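TRAP dicarboxylate transporter, DctP subunit (Sulfurospirillum deleyianum, PDB 4OVS) probably captures succinate and related dicarboxylates in the periplasm and delivers them to the membrane part of a TRAP transporter. Local coordinates at residues Lys135-Leu140 with Leu237-Glu242; Phe147-Ser152 with Asn209-Phe214; Thr224-Ser229 with Leu292-Leu297. All coordinates share one frame; numbering follows the deposited sequence.

Contact 1: Lys135-Leu140 with Leu237-Glu242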
loop_
_atom_site.group_PDB
_atom_site.type_symbol
_atom_site.label_atom_id
_atom_site.label_comp_id
_atom_site.label_asym_id
_atom_site.label_seq_id
_atom_site.Cartn_x
_atom_site.Cartn_y
_atom_site.Cartn_z
ATOM N N LYS A 135 20.052 1.551 1.828
ATOM C CA LYS A 135 20.056 0.742 0.617
ATOM C C LYS A 135 19.986 1.600 -0.649
ATOM O O LYS A 135 19.646 1.105 -1.712
ATOM C CB LYS A 135 18.867 -0.216 0.611
ATOM C CG LYS A 135 18.715 -1.054 1.866
ATOM C CD LYS A 135 19.896 -1.959 2.107
ATOM C CE LYS A 135 20.123 -2.865 0.921
ATOM N NZ LYS A 135 21.192 -3.848 1.201
ATOM N N GLY A 136 20.242 2.894 -0.528
ATOM C CA GLY A 136 20.410 3.732 -1.704
ATOM C C GLY A 136 19.178 4.423 -2.257
ATOM O O GLY A 136 19.069 4.595 -3.466
ATOM N N PHE A 137 18.247 4.818 -1.385
ATOM C CA PHE A 137 17.122 5.670 -1.775
ATOM C C PHE A 137 17.034 6.842 -0.841
ATOM O O PHE A 137 17.510 6.780 0.284
ATOM C CB PHE A 137 15.796 4.898 -1.731
ATOM C CG PHE A 137 15.741 3.771 -2.701
ATOM C CD1 PHE A 137 15.526 4.017 -4.036
ATOM C CD2 PHE A 137 15.951 2.462 -2.289
ATOM C CE1 PHE A 137 15.493 2.985 -4.942
ATOM C CE2 PHE A 137 15.931 1.439 -3.186
ATOM C CZ PHE A 137 15.692 1.695 -4.521
ATOM N N VAL A 138 16.431 7.929 -1.292
ATOM C CA VAL A 138 16.142 9.009 -0.382
ATOM C C VAL A 138 14.726 8.778 0.147
ATOM O O VAL A 138 13.763 8.880 -0.598
ATOM C CB VAL A 138 16.170 10.343 -1.084
ATOM C CG1 VAL A 138 16.045 11.473 -0.062
ATOM C CG2 VAL A 138 17.408 10.442 -1.915
ATOM N N ALA A 139 14.627 8.463 1.434
ATOM C CA ALA A 139 13.355 8.199 2.091
ATOM C C ALA A 139 12.750 9.481 2.615
ATOM O O ALA A 139 13.387 10.197 3.376
ATOM C CB ALA A 139 13.562 7.236 3.251
ATOM N N LEU A 140 11.509 9.765 2.245
ATOM C CA LEU A 140 10.858 10.963 2.727
ATOM C C LEU A 140 9.763 10.539 3.711
ATOM O O LEU A 140 10.086 10.011 4.767
ATOM C CB LEU A 140 10.318 11.782 1.558
ATOM C CG LEU A 140 11.316 12.362 0.571
ATOM C CD1 LEU A 140 10.645 12.974 -0.640
ATOM C CD2 LEU A 140 12.123 13.394 1.236
ATOM N N LEU A 237 5.780 4.444 1.571
ATOM C CA LEU A 237 6.901 5.305 1.931
ATOM C C LEU A 237 7.324 5.994 0.647
ATOM O O LEU A 237 7.624 5.342 -0.360
ATOM C CB LEU A 237 8.049 4.526 2.527
ATOM C CG LEU A 237 9.310 5.394 2.725
ATOM C CD1 LEU A 237 9.095 6.488 3.748
ATOM C CD2 LEU A 237 10.469 4.542 3.109
ATOM N N VAL A 238 7.259 7.307 0.643
ATOM C CA VAL A 238 7.698 8.087 -0.521
ATOM C C VAL A 238 9.208 8.014 -0.563
ATOM O O VAL A 238 9.886 8.256 0.460
ATOM C CB VAL A 238 7.223 9.552 -0.414
ATOM C CG1 VAL A 238 7.687 10.410 -1.594
ATOM C CG2 VAL A 238 5.720 9.612 -0.303
ATOM N N ILE A 239 9.724 7.639 -1.731
ATOM C CA ILE A 239 11.152 7.628 -1.979
ATOM C C ILE A 239 11.577 8.351 -3.240
ATOM O O ILE A 239 10.811 8.479 -4.193
ATOM C CB ILE A 239 11.732 6.229 -2.083
ATOM C CG1 ILE A 239 10.957 5.426 -3.129
ATOM C CG2 ILE A 239 11.718 5.548 -0.716
ATOM C CD1 ILE A 239 11.651 4.164 -3.476
HETATM N N MSE A 240 12.828 8.799 -3.242
HETATM C CA MSE A 240 13.387 9.451 -4.407
HETATM C C MSE A 240 14.652 8.750 -4.874
HETATM O O MSE A 240 15.303 8.030 -4.120
HETATM C CB MSE A 240 13.678 10.927 -4.145
HETATM C CG MSE A 240 12.568 11.744 -3.617
HETATM SE SE MSE A 240 12.861 13.689 -3.864
HETATM C CE MSE A 240 14.214 14.002 -2.457
ATOM N N SER A 241 14.965 8.934 -6.147
ATOM C CA SER A 241 16.203 8.409 -6.715
ATOM C C SER A 241 17.377 9.200 -6.139
ATOM O O SER A 241 17.441 10.431 -6.235
ATOM C CB SER A 241 16.204 8.525 -8.238
ATOM O OG SER A 241 17.498 8.280 -8.757
ATOM N N GLU A 242 18.292 8.487 -5.513
ATOM C CA GLU A 242 19.487 9.106 -4.951
ATOM C C GLU A 242 20.366 9.856 -5.986
ATOM O O GLU A 242 20.930 10.922 -5.677
ATOM C CB GLU A 242 20.296 8.010 -4.264
ATOM C CG GLU A 242 21.446 8.461 -3.461
ATOM C CD GLU A 242 22.042 7.295 -2.709
ATOM O OE1 GLU A 242 21.661 7.096 -1.527
ATOM O OE2 GLU A 242 22.864 6.565 -3.318
HETATM O O HOH W 1 18.139 5.490 -5.571
HETATM O O HOH W 2 19.873 8.043 0.973
#

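Contact 2: Phe147-Ser152 with Asn209-Phe214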
loop_
_atom_site.group_PDB
_atom_site.type_symbol
_atom_site.label_atom_id
_atom_site.label_comp_id
_atom_site.label_asym_id
_atom_site.label_seq_id
_atom_site.Cartn_x
_atom_site.Cartn_y
_atom_site.Cartn_z
ATOM N N PHE A 147 -6.732 -0.064 5.813
ATOM C CA PHE A 147 -6.774 -1.457 6.176
ATOM C C PHE A 147 -7.334 -2.296 5.024
ATOM O O PHE A 147 -8.102 -1.812 4.203
ATOM C CB PHE A 147 -7.603 -1.640 7.444
ATOM C CG PHE A 147 -6.909 -1.166 8.677
ATOM C CD1 PHE A 147 -6.061 -2.011 9.387
ATOM C CD2 PHE A 147 -7.073 0.121 9.108
ATOM C CE1 PHE A 147 -5.421 -1.575 10.498
ATOM C CE2 PHE A 147 -6.427 0.557 10.221
ATOM C CZ PHE A 147 -5.602 -0.299 10.925
ATOM N N LYS A 148 -6.936 -3.560 5.001
ATOM C CA LYS A 148 -7.133 -4.444 3.865
ATOM C C LYS A 148 -8.340 -5.358 4.101
ATOM O O LYS A 148 -8.645 -5.702 5.250
ATOM C CB LYS A 148 -5.892 -5.306 3.652
ATOM C CG LYS A 148 -4.652 -4.561 3.192
ATOM C CD LYS A 148 -3.522 -5.538 2.855
ATOM C CE LYS A 148 -3.154 -6.366 4.080
ATOM N NZ LYS A 148 -1.869 -7.086 3.922
ATOM N N HIS A 149 -8.982 -5.793 3.008
ATOM C CA HIS A 149 -10.197 -6.625 3.089
ATOM C C HIS A 149 -10.136 -7.776 2.118
ATOM O O HIS A 149 -9.644 -7.621 1.010
ATOM C CB HIS A 149 -11.412 -5.783 2.746
ATOM C CG HIS A 149 -11.505 -4.547 3.553
ATOM N ND1 HIS A 149 -11.791 -4.570 4.897
ATOM C CD2 HIS A 149 -11.284 -3.250 3.233
ATOM C CE1 HIS A 149 -11.748 -3.339 5.372
ATOM N NE2 HIS A 149 -11.456 -2.518 4.382
ATOM N N LEU A 150 -10.632 -8.930 2.542
ATOM C CA LEU A 150 -10.597 -10.104 1.728
ATOM C C LEU A 150 -11.805 -10.171 0.778
ATOM O O LEU A 150 -12.949 -9.925 1.188
ATOM C CB LEU A 150 -10.630 -11.341 2.632
ATOM C CG LEU A 150 -9.439 -11.714 3.488
ATOM C CD1 LEU A 150 -9.796 -12.898 4.364
ATOM C CD2 LEU A 150 -8.256 -12.038 2.619
ATOM N N SER A 151 -11.560 -10.543 -0.473
ATOM C CA SER A 151 -12.641 -10.782 -1.420
ATOM C C SER A 151 -12.375 -12.059 -2.160
ATOM O O SER A 151 -11.249 -12.550 -2.180
ATOM C CB SER A 151 -12.718 -9.644 -2.441
ATOM O OG SER A 151 -11.513 -9.558 -3.169
ATOM N N SER A 152 -13.403 -12.583 -2.821
ATOM C CA SER A 152 -13.268 -13.827 -3.548
ATOM C C SER A 152 -14.296 -13.917 -4.649
ATOM O O SER A 152 -15.313 -13.202 -4.630
ATOM C CB SER A 152 -13.479 -15.002 -2.592
ATOM O OG SER A 152 -13.451 -16.249 -3.262
ATOM N N ASN A 209 -7.321 -6.173 -0.346
ATOM C CA ASN A 209 -7.127 -4.794 -0.764
ATOM C C ASN A 209 -7.749 -3.808 0.194
ATOM O O ASN A 209 -8.730 -4.114 0.859
ATOM C CB ASN A 209 -7.760 -4.523 -2.116
ATOM C CG ASN A 209 -7.154 -5.353 -3.220
ATOM O OD1 ASN A 209 -7.648 -6.427 -3.526
ATOM N ND2 ASN A 209 -6.056 -4.903 -3.762
ATOM N N PRO A 210 -7.183 -2.599 0.245
ATOM C CA PRO A 210 -7.897 -1.510 0.864
ATOM C C PRO A 210 -9.053 -1.110 -0.063
ATOM O O PRO A 210 -8.993 -1.436 -1.230
ATOM C CB PRO A 210 -6.839 -0.426 0.976
ATOM C CG PRO A 210 -5.874 -0.736 -0.072
ATOM C CD PRO A 210 -5.867 -2.185 -0.264
ATOM N N LEU A 211 -10.097 -0.484 0.462
ATOM C CA LEU A 211 -11.308 -0.175 -0.326
ATOM C C LEU A 211 -10.985 0.746 -1.480
ATOM O O LEU A 211 -11.631 0.697 -2.537
ATOM C CB LEU A 211 -12.412 0.443 0.558
ATOM C CG LEU A 211 -13.001 -0.493 1.600
ATOM C CD1 LEU A 211 -14.221 0.154 2.278
ATOM C CD2 LEU A 211 -13.392 -1.828 0.965
ATOM N N SER A 212 -9.950 1.556 -1.298
ATOM C CA SER A 212 -9.517 2.516 -2.301
ATOM C C SER A 212 -9.144 1.808 -3.617
ATOM O O SER A 212 -9.664 2.100 -4.688
ATOM C CB SER A 212 -8.287 3.271 -1.734
ATOM O OG SER A 212 -7.187 2.353 -1.467
ATOM N N ASN A 213 -8.249 0.840 -3.532
ATOM C CA ASN A 213 -7.857 0.076 -4.710
ATOM C C ASN A 213 -8.965 -0.868 -5.220
ATOM O O ASN A 213 -9.123 -1.054 -6.427
ATOM C CB ASN A 213 -6.602 -0.722 -4.413
ATOM C CG ASN A 213 -5.373 0.149 -4.296
ATOM O OD1 ASN A 213 -5.325 1.287 -4.782
ATOM N ND2 ASN A 213 -4.349 -0.396 -3.681
ATOM N N PHE A 214 -9.718 -1.448 -4.301
ATOM C CA PHE A 214 -10.783 -2.379 -4.639
ATOM C C PHE A 214 -11.768 -1.752 -5.621
ATOM O O PHE A 214 -12.132 -2.378 -6.591
ATOM C CB PHE A 214 -11.502 -2.846 -3.374
ATOM C CG PHE A 214 -12.447 -3.983 -3.584
ATOM C CD1 PHE A 214 -11.978 -5.263 -3.787
ATOM C CD2 PHE A 214 -13.815 -3.770 -3.531
ATOM C CE1 PHE A 214 -12.861 -6.330 -3.989
ATOM C CE2 PHE A 214 -14.717 -4.829 -3.738
ATOM C CZ PHE A 214 -14.240 -6.105 -3.956
HETATM O O HOH W 3 -9.868 0.159 3.406
HETATM O O HOH W 4 -9.789 -7.561 -1.934
#

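Contact 3: Thr224-Ser229 with Leu292-Leu297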
loop_
_atom_site.group_PDB
_atom_site.type_symbol
_atom_site.label_atom_id
_atom_site.label_comp_id
_atom_site.label_asym_id
_atom_site.label_seq_id
_atom_site.Cartn_x
_atom_site.Cartn_y
_atom_site.Cartn_z
ATOM N N THR A 224 -17.258 -11.690 -6.367
ATOM C CA THR A 224 -18.655 -11.918 -6.014
ATOM C C THR A 224 -18.895 -11.693 -4.506
ATOM O O THR A 224 -20.048 -11.484 -4.081
ATOM C CB THR A 224 -19.100 -13.334 -6.400
ATOM O OG1 THR A 224 -18.310 -14.306 -5.708
ATOM C CG2 THR A 224 -18.902 -13.555 -7.872
ATOM N N ASP A 225 -17.811 -11.692 -3.720
ATOM C CA ASP A 225 -17.894 -11.541 -2.269
ATOM C C ASP A 225 -16.755 -10.727 -1.681
ATOM O O ASP A 225 -15.586 -11.011 -1.949
ATOM C CB ASP A 225 -17.927 -12.918 -1.590
ATOM C CG ASP A 225 -19.198 -13.709 -1.939
ATOM O OD1 ASP A 225 -19.170 -14.442 -2.933
ATOM O OD2 ASP A 225 -20.224 -13.587 -1.224
ATOM N N LEU A 226 -17.119 -9.734 -0.861
ATOM C CA LEU A 226 -16.186 -8.894 -0.113
ATOM C C LEU A 226 -16.439 -8.986 1.384
ATOM O O LEU A 226 -17.570 -8.805 1.848
ATOM C CB LEU A 226 -16.312 -7.419 -0.539
ATOM C CG LEU A 226 -15.488 -6.412 0.269
ATOM C CD1 LEU A 226 -14.028 -6.545 0.020
ATOM C CD2 LEU A 226 -15.918 -4.975 -0.057
ATOM N N THR A 227 -15.382 -9.247 2.146
ATOM C CA THR A 227 -15.490 -9.319 3.595
ATOM C C THR A 227 -14.704 -8.206 4.252
ATOM O O THR A 227 -13.505 -8.045 4.018
ATOM C CB THR A 227 -15.012 -10.694 4.118
ATOM O OG1 THR A 227 -15.888 -11.697 3.622
ATOM C CG2 THR A 227 -15.039 -10.755 5.605
ATOM N N LEU A 228 -15.383 -7.418 5.074
ATOM C CA LEU A 228 -14.718 -6.292 5.746
ATOM C C LEU A 228 -13.894 -6.816 6.932
ATOM O O LEU A 228 -14.245 -6.674 8.096
ATOM C CB LEU A 228 -15.730 -5.217 6.141
ATOM C CG LEU A 228 -16.539 -4.650 4.963
ATOM C CD1 LEU A 228 -17.569 -3.662 5.402
ATOM C CD2 LEU A 228 -15.691 -4.000 3.939
ATOM N N SER A 229 -12.790 -7.457 6.587
ATOM C CA SER A 229 -11.940 -8.152 7.548
ATOM C C SER A 229 -10.928 -7.260 8.262
ATOM O O SER A 229 -10.543 -7.536 9.381
ATOM C CB SER A 229 -11.205 -9.274 6.835
ATOM O OG SER A 229 -10.566 -8.799 5.676
ATOM N N LEU A 292 -22.452 -8.522 -6.104
ATOM C CA LEU A 292 -21.485 -8.502 -5.009
ATOM C C LEU A 292 -22.247 -8.555 -3.696
ATOM O O LEU A 292 -23.234 -7.854 -3.518
ATOM C CB LEU A 292 -20.608 -7.261 -5.093
ATOM C CG LEU A 292 -19.663 -7.020 -3.916
ATOM C CD1 LEU A 292 -18.591 -8.067 -3.918
ATOM C CD2 LEU A 292 -19.051 -5.643 -3.994
ATOM N N LYS A 293 -21.828 -9.438 -2.800
ATOM C CA LYS A 293 -22.342 -9.446 -1.442
ATOM C C LYS A 293 -21.216 -8.931 -0.544
ATOM O O LYS A 293 -20.073 -9.337 -0.713
ATOM C CB LYS A 293 -22.715 -10.861 -0.998
ATOM C CG LYS A 293 -23.680 -11.592 -1.892
ATOM C CD LYS A 293 -25.061 -10.935 -1.948
ATOM C CE LYS A 293 -25.753 -10.904 -0.585
ATOM N NZ LYS A 293 -27.189 -10.422 -0.657
ATOM N N ILE A 294 -21.542 -8.042 0.385
ATOM C CA ILE A 294 -20.583 -7.482 1.343
ATOM C C ILE A 294 -20.846 -8.073 2.730
ATOM O O ILE A 294 -21.962 -8.023 3.234
ATOM C CB ILE A 294 -20.720 -5.974 1.360
ATOM C CG1 ILE A 294 -20.608 -5.457 -0.066
ATOM C CG2 ILE A 294 -19.699 -5.294 2.310
ATOM C CD1 ILE A 294 -21.000 -4.018 -0.213
ATOM N N HIS A 295 -19.837 -8.667 3.353
ATOM C CA HIS A 295 -20.040 -9.333 4.635
ATOM C C HIS A 295 -19.249 -8.651 5.701
ATOM O O HIS A 295 -18.102 -8.337 5.488
ATOM C CB HIS A 295 -19.579 -10.780 4.590
ATOM C CG HIS A 295 -20.072 -11.517 3.401
ATOM N ND1 HIS A 295 -21.340 -12.049 3.332
ATOM C CD2 HIS A 295 -19.477 -11.804 2.223
ATOM C CE1 HIS A 295 -21.501 -12.641 2.165
ATOM N NE2 HIS A 295 -20.387 -12.504 1.471
ATOM N N THR A 296 -19.871 -8.464 6.856
ATOM C CA THR A 296 -19.225 -7.899 8.012
ATOM C C THR A 296 -19.049 -9.006 9.046
ATOM O O THR A 296 -19.818 -9.930 9.073
ATOM C CB THR A 296 -20.073 -6.782 8.609
ATOM O OG1 THR A 296 -21.289 -7.326 9.077
ATOM C CG2 THR A 296 -20.390 -5.750 7.588
ATOM N N LEU A 297 -18.033 -8.917 9.894
ATOM C CA LEU A 297 -17.727 -10.017 10.794
ATOM C C LEU A 297 -18.295 -9.818 12.199
ATOM O O LEU A 297 -18.400 -8.700 12.701
ATOM C CB LEU A 297 -16.210 -10.231 10.884
ATOM C CG LEU A 297 -15.480 -10.596 9.588
ATOM C CD1 LEU A 297 -13.993 -10.707 9.863
ATOM C CD2 LEU A 297 -16.008 -11.885 8.971
HETATM O O HOH W 5 -16.448 -6.889 9.459
#

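Contact 1: Lys135-Leu140 with Leu237-Glu242
Leu140, Met240 (a selenomethionine) and Val138 bury the most surface where strands 137-152 and 233-241 run antiparallel. Leu140 CD1 lies 3.8 Å from Met240 CG and also meets the selenium. The Met240 side chain leaves with CG anti to the carbonyl carbon (chi1 -53°) and bends at chi3, bringing CE to 3.9 Å from Val138 CG1. One selenomethionine thus touches both Val138 and Leu140 of the facing strand, and Val238 CG1 also meets Leu140 CD1.

The backbones of the same residues are joined directly. Val138 and Met240 form a hydrogen-bonded pair, with Val138 N giving a nearly straight bond to Met240 O (3.0 Å, 169°) and Met240 N returning one to Val138 O at 2.8 Å. Leu140 N continues the ladder to Val238 O. On the reverse face Ile239 CD1 sits over one face of the Phe137 ring, 3.9 Å from Phe137 CD1. Near the strand end a water spans Gly136 O and Glu242 N, 3.0 Å from the latter.

The two faces have different covers. Helix 253-289 packs on Leu140 and Val238 through Met260, whereas helices 75-81 and 123-134 close over Phe137 and Ile239; strand 86-87 borders strand 233-241 on its far side, bonded to Ile239 through Ala87.

Contact 2: Phe147-Ser152 with Asn209-Phe214
Asn209 pairs with His149 as the last residue of strand 206-209, in an antiparallel hydrogen-bonded pair. Asn209 N reaches His149 O at 3.1 Å, while the return bond from His149 N to Asn209 O is short but bent (2.7 Å, 139°), its donor standing well above the carbonyl plane. A water joins Asn209 OD1 to His149 O and Ser151 OG; that hydroxyl also bonds Gln223.

Pro210, at the N-cap position of helix 211-216, turns the chain away from the strand and brings its CA to 3.4 Å from Phe147 O in a CA-H...O contact. Leu211 follows in the first turn. Its CD2 approaches His149 CD2 at 3.4 Å, the two side chains meeting at a slant, and its N donates to a second water, which also bonds Phe147 O and lies 3.3 Å from His149 NE2. The imidazole reaches Leu211 because CG stands beside the backbone N (chi1 -53°). An alanine in place of His149 would strip Leu211 of its ring neighbour and is likely to leave the second water less firmly held.

Asn213, on the same helix, binds succinate through ND2. One residue on, Phe214 presents its ring edge to Ser151, with Phe214 CE1 3.6 Å from Ser151 OG.

Chemically, the strand-to-helix junction is held to 147-152 by two direct backbone bonds and two water bridges, with little apolar packing, which probably helps to fix the helix that carries the ligand-binding Asn213.

Contact 3: Thr224-Ser229 with Leu292-Leu297
A parallel strand pair, 225-227 with 293-295, places 293-295 at an edge of the mixed sheet of this solute-binding protein, and a histidine-carboxylate bond lies across it. The ladder is regular: Lys293 N bonds Thr224 O, Leu226 N bonds Lys293 O, His295 N bonds Leu226 O at 2.7 Å, and Leu228 N bonds His295 O. Just beyond, a water accepts from Leu297 N and donates to Leu228 O, so the join continues through solvent once the chains part; Leu228 itself is the centre of an inverse gamma turn.

One face carries apolar side chains. Leu292 CD1 comes to 4.1 Å from Leu226 CB, and Leu228 CD1 touches both Ile294 CG2 and Thr296 CG2. Helix 253-289 covers Leu292 and Ile294, while His149 of strand 137-152 lies against Leu226 and Leu228. That strand flanks 225-227 on its other side, where Thr224 and Asp225 both face Ser152 in a classic beta bulge.

The other face is more polar. Thr227 turns CG2 to Leu297 CD2 (3.7 Å), the two side chains crossing at about a right angle, while its OG1 bonds Ile157 O. Lys293 lies alongside Asp225, with Lys293 CB 3.7 Å from Asp225 OD2. The carboxylate is held from two directions, since Thr224 OG1 donates to Asp225 OD1 at 2.9 Å. With its CG beside the backbone N (chi1 -48°), His295 leans back along the strand toward Asp225; ring and carboxylate are nearly coplanar, 12° apart, and His295 NE2 donates to the anti lone pair of Asp225 OD2 over 2.9 Å at 171°.

Overall arrangement
All three contacts belong to one mixed sheet, and contacts 1 and 2 share the long strand 137-152, near its two ends, with centres 27 Å apart on opposite sides of the chain's centre. Contact 2 is the buried one and the nearest to succinate; it combines two backbone bonds with water bridges at a strand-to-helix turn. Contacts 1 and 3 are partly buried strand pairs, antiparallel and parallel respectively: the side chains of the first meet mainly by apolar packing, the second adds a more polar face with a histidine-carboxylate bond. Contacts 2 and 3 touch, Leu150 O lying 2.7 Å from Thr227 N in a probable hydrogen bond, and helix 253-289 packs against all three.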